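Local coordinates for transcription elongation factor SPT6 (Candida glabrata, PDB 3GXX), which probably acts as a histone H3-H4 chaperone that maintains chromatin structure during RNA polymerase II elongation, this chain being an SH2 domain from its C-terminal part, at residues I61-K66 and K74-E79. The protein carries 2 engineered substitutions. Numbering follows the deposited sequence.
Engineered in segment 61-66: Met64 (natural residue Leu).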
loop_
_atom_site.group_PDB
_atom_site.type_symbol
_atom_site.label_atom_id
_atom_site.label_comp_id
_atom_site.label_asym_id
_atom_site.label_seq_id
_atom_site.Cartn_x
_atom_site.Cartn_y
_atom_site.Cartn_z
ATOM N N ILE A 61 -1.000 -0.273 6.481
ATOM C CA ILE A 61 -1.655 -1.553 6.189
ATOM C C ILE A 61 -1.383 -2.493 7.348
ATOM O O ILE A 61 -0.216 -2.793 7.625
ATOM C CB ILE A 61 -1.188 -2.162 4.871
ATOM C CG1 ILE A 61 -1.274 -1.107 3.762
ATOM C CG2 ILE A 61 -2.005 -3.402 4.541
ATOM C CD1 ILE A 61 -0.645 -1.542 2.484
ATOM N N GLN A 62 -2.461 -2.864 8.057
ATOM C CA GLN A 62 -2.402 -3.708 9.230
ATOM C C GLN A 62 -2.449 -5.166 8.791
ATOM O O GLN A 62 -3.207 -5.543 7.887
ATOM C CB GLN A 62 -3.578 -3.428 10.177
ATOM C CG GLN A 62 -3.667 -2.006 10.735
ATOM C CD GLN A 62 -4.862 -1.836 11.678
ATOM O OE1 GLN A 62 -5.990 -1.600 11.239
ATOM N NE2 GLN A 62 -4.618 -1.967 12.984
ATOM N N GLU A 63 -1.662 -5.982 9.479
ATOM C CA GLU A 63 -1.512 -7.373 9.140
ATOM C C GLU A 63 -1.923 -8.178 10.339
ATOM O O GLU A 63 -1.313 -8.075 11.406
ATOM C CB GLU A 63 -0.064 -7.640 8.709
ATOM C CG GLU A 63 0.266 -9.067 8.333
ATOM C CD GLU A 63 1.634 -9.192 7.627
ATOM O OE1 GLU A 63 1.725 -8.834 6.433
ATOM O OE2 GLU A 63 2.606 -9.677 8.261
HETATM N N MSE A 64 -2.991 -8.956 10.163
HETATM C CA MSE A 64 -3.568 -9.784 11.225
HETATM C C MSE A 64 -3.739 -11.233 10.757
HETATM O O MSE A 64 -3.750 -11.501 9.548
HETATM C CB MSE A 64 -4.936 -9.248 11.623
HETATM C CG MSE A 64 -4.987 -7.785 11.903
HETATM SE SE MSE A 64 -6.637 -7.345 12.453
HETATM C CE MSE A 64 -6.396 -5.566 12.299
ATOM N N GLU A 65 -3.897 -12.156 11.713
ATOM C CA GLU A 65 -4.098 -13.573 11.413
ATOM C C GLU A 65 -5.577 -13.956 11.404
ATOM O O GLU A 65 -6.409 -13.259 11.977
ATOM C CB GLU A 65 -3.326 -14.440 12.425
ATOM C CG GLU A 65 -1.819 -14.579 12.104
ATOM C CD GLU A 65 -0.915 -14.593 13.344
ATOM O OE1 GLU A 65 -1.217 -15.320 14.325
ATOM O OE2 GLU A 65 0.115 -13.868 13.312
ATOM N N LYS A 66 -5.898 -15.058 10.732
ATOM C CA LYS A 66 -7.229 -15.680 10.820
ATOM C C LYS A 66 -7.162 -16.840 11.808
ATOM O O LYS A 66 -6.209 -16.928 12.577
ATOM C CB LYS A 66 -7.651 -16.199 9.447
ATOM C CG LYS A 66 -7.752 -15.136 8.369
ATOM C CD LYS A 66 -7.781 -15.760 6.980
ATOM C CE LYS A 66 -7.684 -14.689 5.903
ATOM N NZ LYS A 66 -7.215 -15.233 4.609
ATOM N N LYS A 74 -2.971 -14.929 6.494
ATOM C CA LYS A 74 -3.055 -13.559 7.008
ATOM C C LYS A 74 -4.062 -12.683 6.266
ATOM O O LYS A 74 -4.537 -13.038 5.178
ATOM C CB LYS A 74 -1.670 -12.895 7.068
ATOM C CG LYS A 74 -0.843 -13.352 8.268
ATOM C CD LYS A 74 0.562 -12.748 8.274
ATOM C CE LYS A 74 1.602 -13.777 8.735
ATOM N NZ LYS A 74 1.240 -14.449 10.013
ATOM N N VAL A 75 -4.384 -11.543 6.869
ATOM C CA VAL A 75 -5.424 -10.651 6.374
ATOM C C VAL A 75 -4.926 -9.210 6.500
ATOM O O VAL A 75 -4.308 -8.848 7.514
ATOM C CB VAL A 75 -6.799 -10.925 7.087
ATOM C CG1 VAL A 75 -6.920 -10.220 8.441
ATOM C CG2 VAL A 75 -7.983 -10.580 6.182
ATOM N N LEU A 76 -5.117 -8.419 5.436
ATOM C CA LEU A 76 -4.699 -7.023 5.408
ATOM C C LEU A 76 -5.875 -6.144 5.749
ATOM O O LEU A 76 -7.021 -6.452 5.372
ATOM C CB LEU A 76 -4.130 -6.653 4.048
ATOM C CG LEU A 76 -2.896 -7.469 3.687
ATOM C CD1 LEU A 76 -2.239 -6.967 2.391
ATOM C CD2 LEU A 76 -1.906 -7.426 4.864
ATOM N N VAL A 77 -5.605 -5.091 6.519
ATOM C CA VAL A 77 -6.667 -4.182 6.976
ATOM C C VAL A 77 -6.238 -2.734 6.723
ATOM O O VAL A 77 -5.202 -2.265 7.222
ATOM C CB VAL A 77 -7.147 -4.448 8.469
ATOM C CG1 VAL A 77 -8.308 -3.529 8.856
ATOM C CG2 VAL A 77 -7.581 -5.896 8.659
ATOM N N VAL A 78 -7.011 -2.051 5.886
ATOM C CA VAL A 78 -6.681 -0.695 5.497
ATOM C C VAL A 78 -7.887 0.167 5.763
ATOM O O VAL A 78 -8.969 -0.072 5.221
ATOM C CB VAL A 78 -6.225 -0.568 4.027
ATOM C CG1 VAL A 78 -5.799 0.884 3.733
ATOM C CG2 VAL A 78 -5.073 -1.511 3.741
ATOM N N GLU A 79 -7.691 1.150 6.636
ATOM C CA GLU A 79 -8.778 1.957 7.152
ATOM C C GLU A 79 -10.020 1.113 7.400
ATOM O O GLU A 79 -11.141 1.571 7.203
ATOM C CB GLU A 79 -9.060 3.183 6.254
ATOM C CG GLU A 79 -8.161 4.395 6.575
ATOM C CD GLU A 79 -7.921 4.582 8.093
ATOM O OE1 GLU A 79 -8.897 4.904 8.849
ATOM O OE2 GLU A 79 -6.749 4.410 8.517
#
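Gln62 and Val77 form one hydrogen-bonded antiparallel pair, and Met64 and Val75 form the next. The 2.9 Å bond from Gln62 N to Val77 O is nearly straight. The return bond, Val77 N to Gln62 O at 2.8 Å, is more bent, with 144° at the hydrogen. Gln62 O also receives a CA-H...O contact from Leu76 CA at 3.2 Å. Met64, an engineered residue in place of the natural Leu, is present as selenomethionine. Its CG stands anti to the carbonyl carbon (chi1 -50°) and the chain runs on extended, which lays CE 3.8 Å from Val77 CG2. On the same face Gln62 crosses Val77, with OE1 beside CG1. Lys66, beyond the strand end, swings back across Val75 at about a right angle, CE against CB.

On the face of Glu63 and Glu65, Lys74 passes between the two acids. Its CD lies 3.7 Å from Glu63 CG, a contact of the aliphatic parts. Bends at chi3 and chi4 turn NZ to Glu65 OE2, a long salt bridge of 3.5 Å. Glu63 OE1 has a weak hydrogen bond to His3 NE2. Further along, Ile61 CG2 sits 3.7 Å from Val78 CG2 and also touches Leu76 CB. Leu45 and Ile47 of strand 45-52 touch Ile61, and Ile89 of helix 86-98 touches Leu76 and Val78. Backbone hydrogen bonds of Ile61 with Leu45 and of Leu76 with Tyr83 continue the sheet on both sides. The arrangement is a beta hairpin, strands 55-65 and 74-78, within the central antiparallel sheet of the SH2 fold, packed against its C-terminal helix.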